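PDB 6MBH: GphF Dehydratase 1, which probably dehydrates beta-hydroxyacyl intermediates in gephyronic acid polyketide synthesis, and is here a variant that has lost olefin isomerase activity. Local coordinates for residues A70-I75 and I128-L133; D136-L141 and E270-A275; I180-L185 and E241-L246; Q208-L213 and L246-P251; R231-A236 and V274-A279. All blocks are in the same frame, centred on the assembly; numbering follows the deposited sequence.

Contact 1: A70-I75 and I128-L133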
# COMPACT_ATOMS: atom_id res chain seq x y z
N ALA A 70 -7.64 -19.22 9.40
CA ALA A 70 -8.10 -18.01 8.73
C ALA A 70 -8.10 -16.77 9.63
O ALA A 70 -7.85 -15.64 9.14
CB ALA A 70 -9.52 -18.22 8.19
N ALA A 71 -8.37 -16.96 10.92
CA ALA A 71 -8.43 -15.82 11.86
C ALA A 71 -7.04 -15.33 12.25
O ALA A 71 -6.96 -14.35 12.96
CB ALA A 71 -9.22 -16.22 13.08
N ASP A 72 -5.98 -16.00 11.82
CA ASP A 72 -4.62 -15.55 12.20
C ASP A 72 -4.34 -14.19 11.56
O ASP A 72 -4.76 -13.98 10.45
CB ASP A 72 -3.54 -16.48 11.69
CG ASP A 72 -3.41 -17.81 12.40
OD1 ASP A 72 -4.11 -18.04 13.38
OD2 ASP A 72 -2.60 -18.60 11.95
N THR A 73 -3.57 -13.37 12.24
CA THR A 73 -3.16 -12.04 11.74
C THR A 73 -1.99 -12.21 10.76
O THR A 73 -1.09 -12.95 11.08
CB THR A 73 -2.76 -11.14 12.91
OG1 THR A 73 -3.91 -10.91 13.72
CG2 THR A 73 -2.22 -9.79 12.48
N LEU A 74 -2.04 -11.55 9.61
CA LEU A 74 -0.95 -11.55 8.63
C LEU A 74 -0.01 -10.38 8.97
O LEU A 74 -0.46 -9.28 9.28
CB LEU A 74 -1.48 -11.40 7.21
CG LEU A 74 -2.53 -12.41 6.77
CD1 LEU A 74 -2.99 -12.06 5.35
CD2 LEU A 74 -1.95 -13.87 6.90
N ILE A 75 1.30 -10.62 8.95
CA ILE A 75 2.25 -9.62 9.42
C ILE A 75 3.31 -9.42 8.34
O ILE A 75 3.79 -10.40 7.77
CB ILE A 75 2.89 -10.06 10.75
CG1 ILE A 75 1.82 -10.20 11.86
CG2 ILE A 75 3.98 -9.09 11.13
CD1 ILE A 75 2.25 -10.99 13.01
N ILE A 128 7.88 -11.80 6.39
CA ILE A 128 6.46 -12.13 6.60
C ILE A 128 6.31 -13.03 7.80
O ILE A 128 7.21 -13.81 8.13
CB ILE A 128 5.80 -12.80 5.37
CG1 ILE A 128 6.67 -14.01 4.90
CG2 ILE A 128 5.46 -11.77 4.27
CD1 ILE A 128 5.99 -14.85 3.84
N ALA A 129 5.13 -12.95 8.45
CA ALA A 129 4.84 -13.75 9.63
C ALA A 129 3.33 -13.88 9.75
O ALA A 129 2.59 -13.21 9.03
CB ALA A 129 5.43 -13.15 10.93
N ARG A 130 2.90 -14.76 10.67
CA ARG A 130 1.47 -14.78 10.99
C ARG A 130 1.29 -15.30 12.41
O ARG A 130 2.09 -16.11 12.88
CB ARG A 130 0.67 -15.57 9.91
CG ARG A 130 0.76 -17.04 9.87
CD ARG A 130 -0.05 -17.52 8.66
NE ARG A 130 -1.51 -17.53 8.85
CZ ARG A 130 -2.40 -17.84 7.91
NH1 ARG A 130 -2.00 -18.16 6.69
NH2 ARG A 130 -3.69 -17.78 8.17
N ARG A 131 0.27 -14.80 13.10
CA ARG A 131 0.16 -15.18 14.51
C ARG A 131 -1.31 -15.18 14.90
O ARG A 131 -2.08 -14.44 14.34
CB ARG A 131 0.95 -14.22 15.42
CG ARG A 131 1.85 -14.93 16.46
CD ARG A 131 3.13 -15.52 15.82
NE ARG A 131 4.04 -14.49 15.30
CZ ARG A 131 5.07 -14.73 14.48
NH1 ARG A 131 5.33 -15.96 14.04
NH2 ARG A 131 5.84 -13.72 14.08
N GLN A 132 -1.69 -16.04 15.82
CA GLN A 132 -3.04 -16.00 16.38
C GLN A 132 -2.99 -14.99 17.50
O GLN A 132 -2.38 -15.23 18.55
CB GLN A 132 -3.44 -17.38 16.89
CG GLN A 132 -2.30 -18.12 17.67
CD GLN A 132 -2.61 -19.57 18.10
OE1 GLN A 132 -3.01 -19.84 19.27
NE2 GLN A 132 -2.38 -20.51 17.18
N LEU A 133 -3.62 -13.86 17.30
CA LEU A 133 -3.58 -12.79 18.28
C LEU A 133 -4.87 -12.85 19.09
O LEU A 133 -5.79 -13.60 18.77
CB LEU A 133 -3.37 -11.41 17.61
CG LEU A 133 -2.01 -11.20 16.87
CD1 LEU A 133 -1.74 -9.76 16.43
CD2 LEU A 133 -0.80 -11.76 17.62
O HOH W 1 -5.41 -12.89 15.13
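Thr73-Ile75 and Ala129-Arg131 form an antiparallel ladder in the strand framework of the double-hotdog dehydratase fold. Thr73 N donates to Arg131 O (2.8 Å) and Ile75 N to Ala129 O (2.9 Å), each answered by a return bond, so Thr73-Arg131 and Ile75-Ala129 are hydrogen-bonded pairs around the non-hydrogen-bonded Leu74-Arg130. Arg130 carries the side-chain contact on the Leu74 face. Its CG stands between backbone N and carbonyl carbon (chi1 74°), and a bend further out brings the guanidinium alongside the neighbouring strand. Leu74 CD2 sits over the centre of one guanidinium face, 4.1 Å from Arg130 CZ. Asp72 comes from another direction: its CB lies at the guanidinium edge, in plane, while the carboxylate is turned 79° from that plane. The salt bridge is long, and its bond from Arg130 NE to Asp72 OD2 is weak (3.5 Å). An alanine in place of Asp72 is likely to leave the arginine without this countercharge, held at its tip by weak bonds to the carbonyls of Leu66 and Asn69. Beside Thr73, one water joins Ala71 O, Thr73 OG1 and Leu133 N, and Leu133 CD1 rests 3.7 Å from Thr73 OG1. Beyond the pair, Leu74 packs on Leu59 and Ser63 of helix 52-65, its backbone bonds to Leu234, and Ile75 lies against Arg231 and Glu233 of strand 224-234.

Contact 2: D136-L141 and E270-A275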
# COMPACT_ATOMS: atom_id res chain seq x y z
N ASP A 136 -10.36 -9.41 18.75
CA ASP A 136 -10.58 -7.98 18.59
C ASP A 136 -12.03 -7.61 18.90
O ASP A 136 -12.96 -8.14 18.28
CB ASP A 136 -10.18 -7.57 17.18
CG ASP A 136 -8.78 -8.06 16.84
OD1 ASP A 136 -8.64 -8.99 16.01
OD2 ASP A 136 -7.82 -7.56 17.45
N ALA A 137 -12.23 -6.73 19.88
CA ALA A 137 -13.57 -6.30 20.25
C ALA A 137 -14.11 -5.31 19.21
O ALA A 137 -13.35 -4.61 18.56
CB ALA A 137 -13.57 -5.59 21.60
N THR A 138 -15.45 -5.16 19.16
CA THR A 138 -15.99 -4.08 18.34
C THR A 138 -15.87 -2.74 19.09
O THR A 138 -15.61 -2.70 20.29
CB THR A 138 -17.45 -4.31 18.01
OG1 THR A 138 -18.15 -4.37 19.24
CG2 THR A 138 -17.65 -5.59 17.22
N GLY A 139 -16.15 -1.64 18.38
CA GLY A 139 -16.35 -0.37 19.10
C GLY A 139 -15.07 0.32 19.56
O GLY A 139 -15.10 1.11 20.51
N GLN A 140 -13.94 0.02 18.93
CA GLN A 140 -12.62 0.52 19.37
C GLN A 140 -12.10 1.77 18.66
O GLN A 140 -11.00 2.24 19.00
CB GLN A 140 -11.59 -0.61 19.22
CG GLN A 140 -12.01 -1.82 20.11
CD GLN A 140 -12.10 -1.47 21.60
OE1 GLN A 140 -11.13 -1.03 22.20
NE2 GLN A 140 -13.30 -1.62 22.19
N LEU A 141 -12.85 2.37 17.73
CA LEU A 141 -12.34 3.54 17.01
C LEU A 141 -12.34 4.73 17.97
O LEU A 141 -13.38 5.04 18.53
CB LEU A 141 -13.23 3.88 15.83
CG LEU A 141 -12.90 5.16 15.05
CD1 LEU A 141 -11.61 4.91 14.22
CD2 LEU A 141 -14.01 5.48 14.11
N GLU A 270 -18.00 -1.45 12.31
CA GLU A 270 -18.40 -1.72 13.69
C GLU A 270 -17.30 -1.39 14.71
O GLU A 270 -17.52 -1.61 15.92
CB GLU A 270 -18.83 -3.18 13.88
CG GLU A 270 -20.02 -3.62 13.00
CD GLU A 270 -20.37 -5.09 13.20
OE1 GLU A 270 -21.26 -5.39 14.00
OE2 GLU A 270 -19.78 -5.95 12.56
N GLY A 271 -16.18 -0.82 14.25
CA GLY A 271 -15.06 -0.42 15.10
C GLY A 271 -14.17 -1.55 15.55
O GLY A 271 -13.43 -1.39 16.53
N ARG A 272 -14.20 -2.70 14.87
CA ARG A 272 -13.22 -3.75 15.18
C ARG A 272 -11.94 -3.42 14.41
O ARG A 272 -12.01 -3.00 13.27
CB ARG A 272 -13.76 -5.10 14.74
CG ARG A 272 -13.07 -6.30 15.28
CD ARG A 272 -13.79 -7.60 14.80
NE ARG A 272 -15.25 -7.52 14.66
CZ ARG A 272 -16.11 -8.32 15.27
NH1 ARG A 272 -15.69 -9.26 16.14
NH2 ARG A 272 -17.43 -8.20 15.04
N LEU A 273 -10.79 -3.61 15.02
CA LEU A 273 -9.54 -3.30 14.31
C LEU A 273 -9.31 -4.26 13.14
O LEU A 273 -9.41 -5.49 13.34
CB LEU A 273 -8.39 -3.38 15.32
CG LEU A 273 -6.97 -3.06 14.86
CD1 LEU A 273 -6.80 -1.61 14.40
CD2 LEU A 273 -5.99 -3.39 16.03
N VAL A 274 -8.98 -3.72 11.95
CA VAL A 274 -8.73 -4.50 10.73
C VAL A 274 -7.24 -4.57 10.43
O VAL A 274 -6.72 -5.62 10.02
CB VAL A 274 -9.51 -3.86 9.55
CG1 VAL A 274 -9.01 -4.37 8.19
CG2 VAL A 274 -11.03 -4.24 9.71
N ALA A 275 -6.56 -3.45 10.62
CA ALA A 275 -5.15 -3.41 10.25
C ALA A 275 -4.43 -2.34 11.05
O ALA A 275 -5.01 -1.28 11.39
CB ALA A 275 -4.96 -3.15 8.76
O HOH W 2 -10.72 -4.31 17.77
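Gly139 N and Gln140 N, successive amides of the 136-141 loop, donate to the successive carbonyls Glu270 O and Gly271 O. Both bonds are 2.8 Å long (Gly139 N to Glu270 O, Gln140 N to Gly271 O); the first meets its acceptor on a lone pair in the carbonyl plane, the second is tilted from it. Further along, Arg272 CA makes a C-H...O contact with Ala137 O, and one water bridges Ala137 O and Leu273 N, accepting from the amide and donating to the carbonyl. Gly271, with its positive phi, turns its bare CA to the loop; a CB there would run into Gly139 N. The turn it occupies links strands 259-267 and 273-284, and Asp268 OD1 accepts from Arg272 N inside it. Just beyond, Val274 and Ala275 both face Leu266 in a classic beta bulge of the hotdog sheet. Among the side chains, Arg272 does most of the touching. With CG anti to the backbone N (chi1 -165°) its chain runs along the loop, and Arg272 CG lies 3.7 Å from Asp136 CB. Thr138 CG2 covers one guanidinium face near its rim, 3.4 Å from Arg272 NH2. The carboxylate of Asp136 instead pairs with Arg235, at a modelled separation too short to be taken literally. Gln140 bends back on its own segment, where Gln140 NE2 donates almost straight (172°) to Thr138 O, 3.2 Å away, while its CB rests against Gly271 O.

Contact 3: I180-L185 and E241-L246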
# COMPACT_ATOMS: atom_id res chain seq x y z
N ILE A 180 -9.03 11.30 11.91
CA ILE A 180 -9.84 10.14 11.59
C ILE A 180 -10.43 10.34 10.21
O ILE A 180 -11.07 11.37 9.95
CB ILE A 180 -10.99 9.95 12.59
CG1 ILE A 180 -10.49 9.86 14.04
CG2 ILE A 180 -11.75 8.69 12.19
CD1 ILE A 180 -10.32 8.50 14.52
N GLY A 181 -10.24 9.36 9.33
CA GLY A 181 -10.76 9.39 7.97
C GLY A 181 -11.80 8.28 7.79
O GLY A 181 -11.85 7.31 8.56
N HIS A 182 -12.69 8.46 6.82
CA HIS A 182 -13.64 7.43 6.41
C HIS A 182 -13.32 7.15 4.95
O HIS A 182 -13.26 8.09 4.16
CB HIS A 182 -15.06 7.98 6.53
CG HIS A 182 -16.11 7.03 6.04
ND1 HIS A 182 -17.38 7.43 5.70
CD2 HIS A 182 -16.08 5.68 5.87
CE1 HIS A 182 -18.07 6.38 5.28
NE2 HIS A 182 -17.32 5.30 5.42
N VAL A 183 -12.94 5.92 4.65
CA VAL A 183 -12.48 5.51 3.33
C VAL A 183 -13.46 4.45 2.82
O VAL A 183 -13.80 3.52 3.56
CB VAL A 183 -11.05 4.96 3.43
CG1 VAL A 183 -10.73 4.17 2.17
CG2 VAL A 183 -10.08 6.17 3.61
N CYS A 184 -13.98 4.61 1.60
CA CYS A 184 -14.91 3.63 1.04
C CYS A 184 -14.57 3.38 -0.43
O CYS A 184 -14.45 4.34 -1.20
CB CYS A 184 -16.34 4.15 1.14
SG CYS A 184 -17.64 2.92 0.79
N LEU A 185 -14.43 2.10 -0.84
CA LEU A 185 -14.32 1.80 -2.27
C LEU A 185 -15.69 1.71 -2.93
O LEU A 185 -16.67 1.25 -2.35
CB LEU A 185 -13.59 0.48 -2.48
CG LEU A 185 -12.22 0.39 -1.80
CD1 LEU A 185 -11.76 -1.06 -2.01
CD2 LEU A 185 -11.22 1.37 -2.43
N GLU A 241 -14.34 -0.97 3.14
CA GLU A 241 -14.75 0.28 3.76
C GLU A 241 -14.19 0.26 5.18
O GLU A 241 -14.38 -0.74 5.89
CB GLU A 241 -16.29 0.43 3.78
CG GLU A 241 -16.76 1.82 4.27
CD GLU A 241 -18.27 2.05 4.25
OE1 GLU A 241 -19.04 1.07 4.03
OE2 GLU A 241 -18.70 3.23 4.49
N VAL A 242 -13.49 1.33 5.57
CA VAL A 242 -12.92 1.44 6.91
C VAL A 242 -13.06 2.87 7.44
O VAL A 242 -13.18 3.84 6.67
CB VAL A 242 -11.42 1.02 6.98
CG1 VAL A 242 -11.21 -0.47 6.61
CG2 VAL A 242 -10.52 1.91 6.03
N ARG A 243 -12.87 3.00 8.76
CA ARG A 243 -12.55 4.27 9.37
C ARG A 243 -11.13 4.15 9.89
O ARG A 243 -10.77 3.12 10.45
CB ARG A 243 -13.52 4.63 10.52
CG ARG A 243 -14.92 4.98 9.98
CD ARG A 243 -15.85 5.62 11.07
NE ARG A 243 -17.25 5.53 10.66
CZ ARG A 243 -17.90 6.48 9.98
NH1 ARG A 243 -17.28 7.60 9.63
NH2 ARG A 243 -19.17 6.31 9.64
N VAL A 244 -10.30 5.15 9.60
CA VAL A 244 -8.87 5.05 9.88
C VAL A 244 -8.45 6.14 10.85
O VAL A 244 -8.82 7.31 10.70
CB VAL A 244 -8.04 5.11 8.57
CG1 VAL A 244 -8.40 6.33 7.73
CG2 VAL A 244 -6.54 5.10 8.88
N HIS A 245 -7.68 5.76 11.85
CA HIS A 245 -7.12 6.70 12.82
C HIS A 245 -5.66 6.83 12.46
O HIS A 245 -4.96 5.82 12.28
CB HIS A 245 -7.23 6.16 14.26
CG HIS A 245 -6.64 7.10 15.27
ND1 HIS A 245 -6.05 6.66 16.44
CD2 HIS A 245 -6.64 8.45 15.33
CE1 HIS A 245 -5.66 7.71 17.15
NE2 HIS A 245 -6.00 8.81 16.50
N LEU A 246 -5.19 8.05 12.29
CA LEU A 246 -3.79 8.21 11.88
C LEU A 246 -3.10 9.27 12.73
O LEU A 246 -3.74 10.13 13.19
CB LEU A 246 -3.72 8.61 10.41
CG LEU A 246 -4.61 9.77 10.01
CD1 LEU A 246 -3.93 10.66 9.01
CD2 LEU A 246 -5.93 9.27 9.47
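Gly181 pairs with Val244 and Val183 with Val242 through two reciprocal sets of backbone hydrogen bonds, which zip the antiparallel strands together. Val183 N to Val242 O is the straightest, at 2.9 Å and 174°. Between and beyond these pairs, the CA hydrogens of Ile180, Arg243 and Glu241 lean on carbonyls of the facing strand. Polar side-chain contacts gather on the His182 face. His182 CG is anti to the backbone N (chi1 176°), and its ring reaches diagonally to Glu241, where His182 NE2 donates to the anti lone pair of Glu241 OE2 at 2.7 Å. Ring and carboxylate are nearly coplanar, 17° apart, and Val242 O approaches the same ring at its edge, near CD2. Arg243 NH1 stands over one ring face, 3.8 Å from His182 CG, and Cys184 SG lies beside the carboxylate, 3.6 Å from Glu241 CD. A leucine in place of His182 would probably leave Glu241 OE2 without its short N-H donor and let the carboxylate swing. Apolar contacts fill the reverse face: Val183 CB meets Val242 CG2 at 4.0 Å, and Val244 CG1 lies 3.9 Å from Gly181 CA, where the missing side chain avoids a tight contact. Back on the His182 face, at the other end of the ladder, Ile180 CD1 touches His245 CD2 at 3.8 Å. Strand 169-175 bonds to the edge of 180-184 that 241-246 does not use, Val244 packs on Leu264 and Leu266 of strand 259-267, and helix 200-214 covers the valine face, with Ala205 against Val183.

Contact 4: Q208-L213 and L246-P251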
# COMPACT_ATOMS: atom_id res chain seq x y z
N GLN A 208 -3.27 8.43 1.79
CA GLN A 208 -3.62 9.77 1.33
C GLN A 208 -4.21 10.64 2.45
O GLN A 208 -4.12 11.87 2.38
CB GLN A 208 -4.60 9.69 0.14
CG GLN A 208 -3.90 9.25 -1.20
CD GLN A 208 -4.77 9.62 -2.39
OE1 GLN A 208 -5.19 10.77 -2.52
NE2 GLN A 208 -5.06 8.64 -3.27
N CYS A 209 -4.84 10.03 3.47
CA CYS A 209 -5.24 10.83 4.64
C CYS A 209 -4.02 11.48 5.30
O CYS A 209 -4.07 12.63 5.76
CB CYS A 209 -5.94 9.93 5.69
SG CYS A 209 -7.58 9.43 5.07
N VAL A 210 -2.91 10.73 5.37
CA VAL A 210 -1.66 11.30 5.89
C VAL A 210 -1.20 12.44 4.98
O VAL A 210 -0.80 13.52 5.47
CB VAL A 210 -0.56 10.22 6.05
CG1 VAL A 210 0.72 10.87 6.73
CG2 VAL A 210 -1.09 8.99 6.93
N PHE A 211 -1.21 12.21 3.64
CA PHE A 211 -0.82 13.27 2.70
C PHE A 211 -1.67 14.52 2.94
O PHE A 211 -1.18 15.64 2.82
CB PHE A 211 -1.00 12.83 1.23
CG PHE A 211 -0.25 11.61 0.87
CD1 PHE A 211 0.85 11.20 1.64
CD2 PHE A 211 -0.53 10.95 -0.33
CE1 PHE A 211 1.59 10.07 1.25
CE2 PHE A 211 0.19 9.83 -0.72
CZ PHE A 211 1.25 9.39 0.06
N ALA A 212 -2.99 14.34 3.14
CA ALA A 212 -3.86 15.50 3.31
C ALA A 212 -3.47 16.31 4.54
O ALA A 212 -3.62 17.55 4.54
CB ALA A 212 -5.34 15.08 3.44
N LEU A 213 -3.02 15.63 5.61
CA LEU A 213 -2.55 16.43 6.76
C LEU A 213 -1.25 17.17 6.38
O LEU A 213 -1.06 18.36 6.73
CB LEU A 213 -2.29 15.54 7.96
CG LEU A 213 -3.37 15.37 9.02
CD1 LEU A 213 -4.79 15.26 8.49
CD2 LEU A 213 -2.94 14.15 9.89
N LEU A 246 -5.19 8.05 12.29
CA LEU A 246 -3.79 8.21 11.88
C LEU A 246 -3.10 9.27 12.73
O LEU A 246 -3.74 10.13 13.19
CB LEU A 246 -3.72 8.61 10.41
CG LEU A 246 -4.61 9.77 10.01
CD1 LEU A 246 -3.93 10.66 9.01
CD2 LEU A 246 -5.93 9.27 9.47
N ARG A 247 -1.79 9.14 12.84
CA ARG A 247 -1.03 10.10 13.63
C ARG A 247 0.27 10.41 12.90
O ARG A 247 1.05 9.48 12.58
CB ARG A 247 -0.74 9.58 15.04
CG ARG A 247 0.09 10.51 15.87
CD ARG A 247 0.40 9.88 17.19
NE ARG A 247 -0.77 9.91 18.08
CZ ARG A 247 -1.57 8.87 18.35
NH1 ARG A 247 -1.35 7.66 17.81
NH2 ARG A 247 -2.60 9.04 19.16
N LEU A 248 0.47 11.68 12.58
CA LEU A 248 1.70 12.12 11.93
C LEU A 248 2.72 12.46 13.01
O LEU A 248 2.40 13.16 13.98
CB LEU A 248 1.45 13.34 11.03
CG LEU A 248 2.61 13.96 10.25
CD1 LEU A 248 2.99 12.98 9.11
CD2 LEU A 248 2.11 15.27 9.71
N HIS A 249 3.93 11.90 12.89
CA HIS A 249 4.94 12.19 13.92
C HIS A 249 5.37 13.64 13.80
O HIS A 249 5.30 14.22 12.73
CB HIS A 249 6.16 11.28 13.75
CG HIS A 249 5.91 9.85 14.09
ND1 HIS A 249 6.94 8.97 14.36
CD2 HIS A 249 4.76 9.14 14.17
CE1 HIS A 249 6.43 7.77 14.59
NE2 HIS A 249 5.11 7.85 14.50
N PRO A 250 5.86 14.26 14.88
CA PRO A 250 6.31 15.66 14.79
C PRO A 250 7.40 15.80 13.74
O PRO A 250 8.38 15.03 13.76
CB PRO A 250 6.85 15.97 16.20
CG PRO A 250 6.16 15.00 17.08
CD PRO A 250 5.91 13.74 16.25
N PRO A 251 7.24 16.71 12.78
CA PRO A 251 8.22 16.86 11.71
C PRO A 251 9.43 17.63 12.17
O PRO A 251 9.41 18.34 13.18
CB PRO A 251 7.47 17.64 10.62
CG PRO A 251 6.39 18.31 11.31
CD PRO A 251 5.98 17.42 12.47
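Leu246 drives its side chain from the strand into the flank of the helix beside Cys209, Val210 and Leu213. Its CB is directed at the helix, and CG takes the position between backbone N and carbonyl carbon (chi1 50°), from where the two methyls part. CD1 turns to Leu213 and Val210. It meets Leu213 CD2 at 3.7 Å, the two leucines reaching toward each other tip to tip, and also rests on the helix backbone, 3.8 Å from Val210 N. On its way Leu246 CD1 passes Val210 CG2 at 3.9 Å, the side chains sliding by in opposite directions. CD2, the other branch, settles on Cys209 CB at 3.8 Å. Two residues on, Leu248 points to the same face of the strand, and its CD1 touches Val210 CG1 at 3.9 Å. Val210 thus splits its branches, CG2 to one leucine and CG1 to the other, because CG1 stands anti to the backbone N (chi1 -175°). All five touching residues are buried and their contacts are apolar; the axes of the segments 208-213 and 246-248 approach to 9.1 Å, with 42° between their directions. This is helix-on-sheet packing of a hotdog fold, in which helix 200-214 is wrapped by the sheet. Val210 also rests on Ala262 and Leu264 of strand 259-267, Cys209 on Ile169 and Leu172 of strand 169-175, and Phe211 and Ala212 turn to helix 151-158.

Contact 5: R231-A236 and V274-A279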
# COMPACT_ATOMS: atom_id res chain seq x y z
N ARG A 231 6.02 -2.18 10.52
CA ARG A 231 5.18 -3.37 10.69
C ARG A 231 3.80 -3.09 10.11
O ARG A 231 3.25 -2.01 10.29
CB ARG A 231 5.05 -3.72 12.19
CG ARG A 231 4.18 -4.88 12.51
CD ARG A 231 4.20 -5.10 14.08
NE ARG A 231 3.95 -6.48 14.40
CZ ARG A 231 4.91 -7.42 14.45
NH1 ARG A 231 6.17 -7.09 14.15
NH2 ARG A 231 4.61 -8.68 14.77
N ILE A 232 3.22 -4.09 9.45
CA ILE A 232 1.80 -4.08 9.07
C ILE A 232 1.19 -5.34 9.66
O ILE A 232 1.76 -6.42 9.50
CB ILE A 232 1.60 -4.07 7.55
CG1 ILE A 232 2.14 -2.81 6.94
CG2 ILE A 232 0.13 -4.12 7.21
CD1 ILE A 232 2.39 -3.02 5.39
N GLU A 233 0.08 -5.20 10.39
CA GLU A 233 -0.64 -6.39 10.89
C GLU A 233 -2.04 -6.33 10.28
O GLU A 233 -2.70 -5.29 10.39
CB GLU A 233 -0.75 -6.44 12.43
CG GLU A 233 0.55 -6.61 13.19
CD GLU A 233 0.37 -6.64 14.71
OE1 GLU A 233 -0.78 -6.48 15.17
OE2 GLU A 233 1.39 -6.83 15.43
N LEU A 234 -2.49 -7.40 9.62
CA LEU A 234 -3.84 -7.44 9.05
C LEU A 234 -4.68 -8.51 9.74
O LEU A 234 -4.34 -9.69 9.71
CB LEU A 234 -3.78 -7.77 7.57
CG LEU A 234 -5.12 -7.71 6.83
CD1 LEU A 234 -5.64 -6.25 6.73
CD2 LEU A 234 -5.00 -8.26 5.41
N ARG A 235 -5.79 -8.07 10.35
CA ARG A 235 -6.65 -8.96 11.17
C ARG A 235 -7.90 -9.43 10.43
O ARG A 235 -8.54 -10.32 10.95
CB ARG A 235 -7.11 -8.25 12.44
CG ARG A 235 -5.96 -7.81 13.32
CD ARG A 235 -6.38 -7.19 14.62
NE ARG A 235 -5.17 -6.76 15.28
CZ ARG A 235 -4.79 -7.13 16.49
NH1 ARG A 235 -5.61 -7.77 17.29
NH2 ARG A 235 -3.57 -6.85 16.89
N ALA A 236 -8.28 -8.78 9.34
CA ALA A 236 -9.47 -9.17 8.57
C ALA A 236 -9.14 -8.98 7.10
O ALA A 236 -8.46 -8.03 6.81
CB ALA A 236 -10.63 -8.33 8.99
N VAL A 274 -8.98 -3.72 11.95
CA VAL A 274 -8.73 -4.50 10.73
C VAL A 274 -7.24 -4.57 10.43
O VAL A 274 -6.72 -5.62 10.02
CB VAL A 274 -9.51 -3.86 9.55
CG1 VAL A 274 -9.01 -4.37 8.19
CG2 VAL A 274 -11.03 -4.24 9.71
N ALA A 275 -6.56 -3.45 10.62
CA ALA A 275 -5.15 -3.41 10.25
C ALA A 275 -4.43 -2.34 11.05
O ALA A 275 -5.01 -1.28 11.39
CB ALA A 275 -4.96 -3.15 8.76
N SER A 276 -3.14 -2.57 11.25
CA SER A 276 -2.32 -1.52 11.86
C SER A 276 -1.06 -1.34 11.02
O SER A 276 -0.52 -2.32 10.50
CB SER A 276 -2.00 -1.86 13.32
OG SER A 276 -1.30 -3.07 13.38
N VAL A 277 -0.61 -0.10 10.86
CA VAL A 277 0.62 0.24 10.14
C VAL A 277 1.49 1.04 11.10
O VAL A 277 1.07 2.12 11.54
CB VAL A 277 0.35 1.08 8.87
CG1 VAL A 277 1.67 1.44 8.17
CG2 VAL A 277 -0.56 0.27 7.94
N ASP A 278 2.66 0.50 11.48
CA ASP A 278 3.55 1.17 12.42
C ASP A 278 4.71 1.78 11.64
O ASP A 278 5.41 1.05 10.91
CB ASP A 278 4.10 0.20 13.46
CG ASP A 278 2.99 -0.39 14.32
OD1 ASP A 278 1.99 0.32 14.54
OD2 ASP A 278 3.16 -1.53 14.79
N ALA A 279 4.91 3.09 11.84
CA ALA A 279 6.09 3.81 11.38
C ALA A 279 6.25 3.66 9.88
O ALA A 279 7.29 3.24 9.37
CB ALA A 279 7.32 3.34 12.13
O HOH W 3 -3.97 -4.93 13.27
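Leu234 and Ala275 mark the tight side of this antiparallel pair, where the side chains are buried. Leu234 CD1 reaches across to Ala275 CB at 3.8 Å and touches Val274 CG1 as well, its CG standing anti to the backbone N (chi1 -174°). Ile232 CG1 meets Val277 CG2 at 4.2 Å on the same face, and Leu55 and Leu59 of helix 52-65 cover Ile232 and Leu234 from there. The backbone is knit closely too: Glu233 and Ser276 exchange two hydrogen bonds, Asp278 N donates to Arg231 O, and Arg235 N to Val274 O spans 2.6 Å. The return bond from Arg231 N to Asp278 O is weak. The reverse face, of partly exposed residues, is polar and more loosely built. There Glu233 is held between two arginines of its own segment. Arg231 NE donates to the anti lone pair of Glu233 OE2 at 2.8 Å, nearly in the guanidinium plane, whereas Arg235 NH2 meets Glu233 OE1 at a longer 3.3 Å and from a tilt. Arg231 has a second carboxylate in Glu77. Across the strands Ser276 OG comes 3.5 Å from Glu233 CB. A water accepts from Arg235 NE at 3.0 Å and donates to Glu233 O. An antiparallel sheet with its apolar face against a central helix is the layout of a hotdog fold; here the other face carries the charged row, and the bulge at Val274 and Ala275, both facing Leu266, lies on the other edge of the strand, toward 259-267.

Overall arrangement
Contacts 1, 5 and 3 are strand pairings along one antiparallel framework, with contact 2 closing its rim and contact 4 seating helix 200-214. Contacts 1 and 5, centres about 10 Å apart, join where strand 73-81 meets 224-234, and Leu133 lies against Glu233 and Arg235. Contact 2 shares Val274 and Ala275 with contact 5, and its Leu141 packs on Ile180 and Arg243 of contact 3, about 12 Å away between centres. Leu246 belongs to both contacts 3 and 4. Contacts 1 and 4 are the furthest apart, about 27 Å between centres. In contact 4, Gln208 bonds to Asp204; this D-x-x-x-Q spacing probably marks the active-site side, as in related dehydratases.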